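Local coordinates for protein polysaccharide deacetylase (Streptococcus pyogenes, PDB 6DQ3) that removes N-acetyl groups from the cell wall linkage unit of streptococcal rhamnopolysaccharides, as a zinc enzyme of the carbohydrate esterase 4 family, at residues T5-P10 against S62-P67; Y50-E55 against K69-L74. One frame throughout, in Å; residues are numbered along the deposited sequence.

Both contacts border helix 54-63. Contact 2 joins strand 50-51, which leads into the helix, to strand 71-77, which follows it. Contact 1 ties the turn after the same helix to the N-terminal segment that runs into strand 8-14. Strands 8-14 and 71-77 are neighbours in the sheet, and the contact centres lie about 11 Å apart. Pro10 O approaches Trp73 N at 3.0 Å, a probable hydrogen bond, and Pro67 CG packs on Leu52 CD2 at 3.7 Å. Strand 71-77 leads on to Asp78, which binds a zinc ion with His133 and His137. Contact 1 lies at the surface, contact 2 in the interior.

Contact 1 (T5-P10 against S62-P67); sequences TPVKIP and SNNELP
The turn that ends helix 54-63 meets the N-terminal segment through Asn64, whose amide grips the backbone around Pro6. Asn64 is the first residue past the helix and has positive phi (60°). Its CG is anti to the backbone N (chi1 -158°), and this carries the amide across to residues 5-7. Val7 N donates to Asn64 OD1 at 2.8 Å. Val7 N lies 26° off the carbonyl plane of the Asn64 side chain. On the other branch, Asn64 ND2 donates to Thr5 O at 3.1 Å. Thr5 O lies close to the amide plane of Asn64, but ND2 sits well above the carbonyl plane of Thr5. The two bonds fix the rotation of the amide, and ND2 also bonds Glu4 OE2. Pro6 CA rests 3.3 Å from Asn64 OD1.

The Val7 and Asn64 side chains run antiparallel, one beside the other. Val7 CG2 lies 3.5 Å from Asn64 OD1, while CG1 packs on the backbone of Asn64. Beyond it, Leu66 continues the apolar part. Its CD2 branch touches Val7 CB at 3.8 Å and Ile9 CG1 at 3.8 Å; its CD1 branch approaches Lys8 O. Ala60 and Leu61 of the helix and Val71 of the next strand extend this apolar patch. The contact is partly exposed at its Asn64 end and buried at Ile9. It ties the turn that leaves helix 54-63 at Asn64, on the way to strand 71-77, to the N-terminal segment that leads into the neighbouring parallel strand 8-14.

Contact 2 (Y50-E55 against K69-L74); sequences YFLSPE and KKVVWL
Phe51 CG is anti to its own carbonyl carbon (chi1 -61°), which lays the ring alongside Val72 on one face of the sheet. Trp73 CG instead stands anti to the backbone N (chi1 -173°), and its indole reaches the start of helix 54-63, against Pro54. Phe51 CD1 meets Val72 CG1 at 3.5 Å, the two side chains running alongside each other. Leu74 CD1 meets the same ring atom at a slant. Leu41 and Met44 of helix 34-46 also pack on this ring.

Leu52, just past the strand, points at segment 69-74 and packs on Val71. Its CD1 lies 3.7 Å from Val71 CB, and its CG sits 3.4 Å from Val72 O. The Pro54 and Trp73 side chains run at about a right angle, with Pro54 CA above one face of the indole toward its rim. Pro54 CG lies 3.9 Å from Trp73 CZ2. Trp73 NE1 bonds Thr99 OG1, which anchors the indole.

The backbones pair in parallel. Tyr50 N donates to Lys70 O at 2.8 Å. Val72 N donates to Tyr50 O, and Leu52 N to Val72 O. Past Leu52 the chains part, and a water takes over: it donates to Leu52 O and accepts from Leu74 N. Ser53 N-caps the helix that follows. Parallel strands 50-51 and 71-77, joined through helix 54-63, form a beta-alpha-beta crossover.

Contact 1 (T5-P10 against S62-P67)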
# COMPACT_ATOMS: atom_id res chain seq x y z
N THR A 5 20.13 -7.42 -15.52
CA THR A 5 18.74 -7.07 -15.78
C THR A 5 18.14 -6.29 -14.62
O THR A 5 18.31 -6.69 -13.45
CB THR A 5 17.92 -8.35 -16.02
OG1 THR A 5 18.51 -9.10 -17.09
CG2 THR A 5 16.48 -8.01 -16.36
N PRO A 6 17.43 -5.19 -14.88
CA PRO A 6 16.74 -4.48 -13.78
C PRO A 6 15.71 -5.38 -13.11
O PRO A 6 14.95 -6.08 -13.78
CB PRO A 6 16.08 -3.29 -14.48
CG PRO A 6 16.87 -3.09 -15.74
CD PRO A 6 17.30 -4.47 -16.16
N VAL A 7 15.68 -5.34 -11.78
CA VAL A 7 14.75 -6.19 -11.05
C VAL A 7 13.34 -5.63 -11.20
O VAL A 7 13.13 -4.43 -11.39
CB VAL A 7 15.13 -6.33 -9.57
CG1 VAL A 7 16.48 -7.02 -9.42
CG2 VAL A 7 15.12 -4.96 -8.89
N LYS A 8 12.35 -6.52 -11.08
CA LYS A 8 10.95 -6.16 -11.10
C LYS A 8 10.28 -6.68 -9.83
O LYS A 8 10.67 -7.72 -9.28
CB LYS A 8 10.26 -6.71 -12.35
CG LYS A 8 10.66 -5.99 -13.63
CD LYS A 8 10.17 -6.74 -14.86
CE LYS A 8 10.53 -6.00 -16.14
NZ LYS A 8 10.16 -6.79 -17.34
N ILE A 9 9.28 -5.94 -9.36
CA ILE A 9 8.59 -6.26 -8.11
C ILE A 9 7.10 -6.04 -8.31
O ILE A 9 6.68 -4.91 -8.61
CB ILE A 9 9.11 -5.40 -6.95
CG1 ILE A 9 10.58 -5.70 -6.66
CG2 ILE A 9 8.27 -5.63 -5.70
CD1 ILE A 9 11.18 -4.80 -5.59
N PRO A 10 6.26 -7.07 -8.16
CA PRO A 10 4.81 -6.84 -8.17
C PRO A 10 4.37 -6.16 -6.88
O PRO A 10 4.66 -6.63 -5.78
CB PRO A 10 4.22 -8.25 -8.29
CG PRO A 10 5.27 -9.15 -7.71
CD PRO A 10 6.61 -8.50 -8.02
N SER A 62 17.01 -0.03 -5.31
CA SER A 62 18.19 0.83 -5.31
C SER A 62 19.46 0.05 -5.60
O SER A 62 20.38 0.58 -6.25
CB SER A 62 18.32 1.54 -3.96
OG SER A 62 17.29 2.47 -3.75
N ASN A 63 19.57 -1.18 -5.09
CA ASN A 63 20.75 -2.00 -5.30
C ASN A 63 20.56 -3.01 -6.43
O ASN A 63 21.53 -3.69 -6.79
CB ASN A 63 21.11 -2.74 -4.00
CG ASN A 63 21.37 -1.79 -2.84
OD1 ASN A 63 21.93 -0.71 -3.02
ND2 ASN A 63 20.94 -2.19 -1.65
N ASN A 64 19.34 -3.13 -6.95
CA ASN A 64 19.02 -4.05 -8.04
C ASN A 64 19.29 -5.50 -7.67
O ASN A 64 19.99 -6.23 -8.38
CB ASN A 64 19.76 -3.67 -9.32
CG ASN A 64 19.08 -4.21 -10.56
OD1 ASN A 64 17.89 -3.97 -10.78
ND2 ASN A 64 19.82 -4.96 -11.37
N GLU A 65 18.71 -5.93 -6.55
CA GLU A 65 18.84 -7.31 -6.11
C GLU A 65 17.63 -7.67 -5.26
O GLU A 65 17.18 -6.86 -4.43
CB GLU A 65 20.14 -7.54 -5.33
CG GLU A 65 20.39 -6.58 -4.17
CD GLU A 65 21.80 -6.67 -3.63
OE1 GLU A 65 22.62 -7.42 -4.20
OE2 GLU A 65 22.10 -5.98 -2.63
N LEU A 66 17.09 -8.85 -5.47
CA LEU A 66 15.92 -9.26 -4.71
C LEU A 66 16.32 -10.19 -3.57
O LEU A 66 17.26 -10.97 -3.69
CB LEU A 66 14.90 -9.97 -5.60
CG LEU A 66 14.36 -9.17 -6.78
CD1 LEU A 66 13.38 -10.00 -7.61
CD2 LEU A 66 13.70 -7.87 -6.35
N PRO A 67 15.63 -10.12 -2.42
CA PRO A 67 15.97 -11.02 -1.31
C PRO A 67 15.51 -12.46 -1.52
O PRO A 67 15.87 -13.33 -0.72
CB PRO A 67 15.25 -10.38 -0.11
CG PRO A 67 14.08 -9.67 -0.71
CD PRO A 67 14.56 -9.16 -2.06

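Contact 2 (Y50-E55 against K69-L74)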
# COMPACT_ATOMS: atom_id res chain seq x y z
N TYR A 50 8.12 -14.18 -0.99
CA TYR A 50 8.65 -13.40 0.13
C TYR A 50 7.90 -12.08 0.17
O TYR A 50 7.83 -11.37 -0.84
CB TYR A 50 10.15 -13.20 -0.08
CG TYR A 50 10.90 -12.44 1.00
CD1 TYR A 50 10.76 -11.07 1.14
CD2 TYR A 50 11.77 -13.10 1.86
CE1 TYR A 50 11.45 -10.38 2.13
CE2 TYR A 50 12.47 -12.42 2.84
CZ TYR A 50 12.30 -11.06 2.97
OH TYR A 50 13.00 -10.39 3.96
N PHE A 51 7.33 -11.75 1.33
CA PHE A 51 6.50 -10.56 1.48
C PHE A 51 7.34 -9.40 1.98
O PHE A 51 7.89 -9.45 3.09
CB PHE A 51 5.34 -10.85 2.43
CG PHE A 51 4.43 -11.95 1.96
CD1 PHE A 51 3.43 -11.68 1.03
CD2 PHE A 51 4.57 -13.24 2.43
CE1 PHE A 51 2.60 -12.68 0.58
CE2 PHE A 51 3.73 -14.25 1.99
CZ PHE A 51 2.75 -13.97 1.06
N LEU A 52 7.43 -8.34 1.18
CA LEU A 52 8.37 -7.27 1.44
C LEU A 52 7.78 -6.16 2.30
O LEU A 52 6.58 -5.87 2.25
CB LEU A 52 8.85 -6.67 0.12
CG LEU A 52 9.41 -7.63 -0.93
CD1 LEU A 52 9.37 -6.98 -2.30
CD2 LEU A 52 10.82 -8.04 -0.55
N SER A 53 8.66 -5.51 3.08
CA SER A 53 8.39 -4.23 3.72
C SER A 53 8.80 -3.09 2.80
O SER A 53 9.56 -3.30 1.84
CB SER A 53 9.17 -4.12 5.03
OG SER A 53 10.54 -3.92 4.75
N PRO A 54 8.32 -1.87 3.06
CA PRO A 54 8.78 -0.72 2.24
C PRO A 54 10.30 -0.59 2.19
O PRO A 54 10.86 -0.35 1.11
CB PRO A 54 8.12 0.49 2.92
CG PRO A 54 6.91 -0.08 3.63
CD PRO A 54 7.33 -1.47 4.08
N GLU A 55 10.97 -0.73 3.33
CA GLU A 55 12.42 -0.63 3.38
C GLU A 55 13.08 -1.64 2.44
O GLU A 55 14.09 -1.33 1.80
CB GLU A 55 12.90 -0.83 4.81
CG GLU A 55 12.62 0.34 5.77
CD GLU A 55 11.19 0.41 6.30
OE1 GLU A 55 10.42 -0.57 6.16
OE2 GLU A 55 10.83 1.46 6.86
N LYS A 69 13.73 -15.33 -4.88
CA LYS A 69 13.35 -15.46 -6.28
C LYS A 69 11.98 -14.85 -6.53
O LYS A 69 11.78 -14.16 -7.54
CB LYS A 69 13.37 -16.93 -6.70
CG LYS A 69 14.77 -17.51 -6.88
CD LYS A 69 14.72 -18.99 -7.23
CE LYS A 69 16.11 -19.62 -7.23
NZ LYS A 69 16.04 -21.09 -7.48
N LYS A 70 11.03 -15.06 -5.62
CA LYS A 70 9.69 -14.50 -5.75
C LYS A 70 9.42 -13.54 -4.60
O LYS A 70 9.52 -13.93 -3.43
CB LYS A 70 8.64 -15.61 -5.79
CG LYS A 70 8.97 -16.68 -6.82
CD LYS A 70 7.77 -17.54 -7.13
CE LYS A 70 8.18 -18.77 -7.91
NZ LYS A 70 7.28 -19.91 -7.61
N VAL A 71 9.09 -12.30 -4.93
CA VAL A 71 8.85 -11.26 -3.94
C VAL A 71 7.59 -10.50 -4.33
O VAL A 71 7.20 -10.45 -5.50
CB VAL A 71 10.03 -10.27 -3.81
CG1 VAL A 71 11.33 -11.00 -3.53
CG2 VAL A 71 10.14 -9.40 -5.06
N VAL A 72 6.96 -9.89 -3.33
CA VAL A 72 5.76 -9.10 -3.54
C VAL A 72 5.66 -8.06 -2.44
O VAL A 72 6.07 -8.30 -1.30
CB VAL A 72 4.49 -9.99 -3.58
CG1 VAL A 72 4.34 -10.75 -2.27
CG2 VAL A 72 3.27 -9.14 -3.87
N TRP A 73 5.13 -6.90 -2.79
CA TRP A 73 4.82 -5.84 -1.84
C TRP A 73 3.30 -5.70 -1.79
O TRP A 73 2.69 -5.22 -2.75
CB TRP A 73 5.49 -4.53 -2.24
CG TRP A 73 5.35 -3.44 -1.21
CD1 TRP A 73 4.94 -3.58 0.09
CD2 TRP A 73 5.58 -2.04 -1.42
NE1 TRP A 73 4.93 -2.35 0.71
CE2 TRP A 73 5.32 -1.39 -0.19
CE3 TRP A 73 6.00 -1.28 -2.51
CZ2 TRP A 73 5.46 -0.01 -0.04
CZ3 TRP A 73 6.14 0.08 -2.35
CH2 TRP A 73 5.87 0.70 -1.13
N LEU A 74 2.70 -6.13 -0.69
CA LEU A 74 1.27 -6.03 -0.49
C LEU A 74 0.95 -4.65 0.09
O LEU A 74 1.42 -4.32 1.18
CB LEU A 74 0.76 -7.11 0.46
CG LEU A 74 1.06 -8.58 0.18
CD1 LEU A 74 0.42 -9.44 1.27
CD2 LEU A 74 0.58 -8.97 -1.19
O HOH W 1 4.22 -7.10 1.55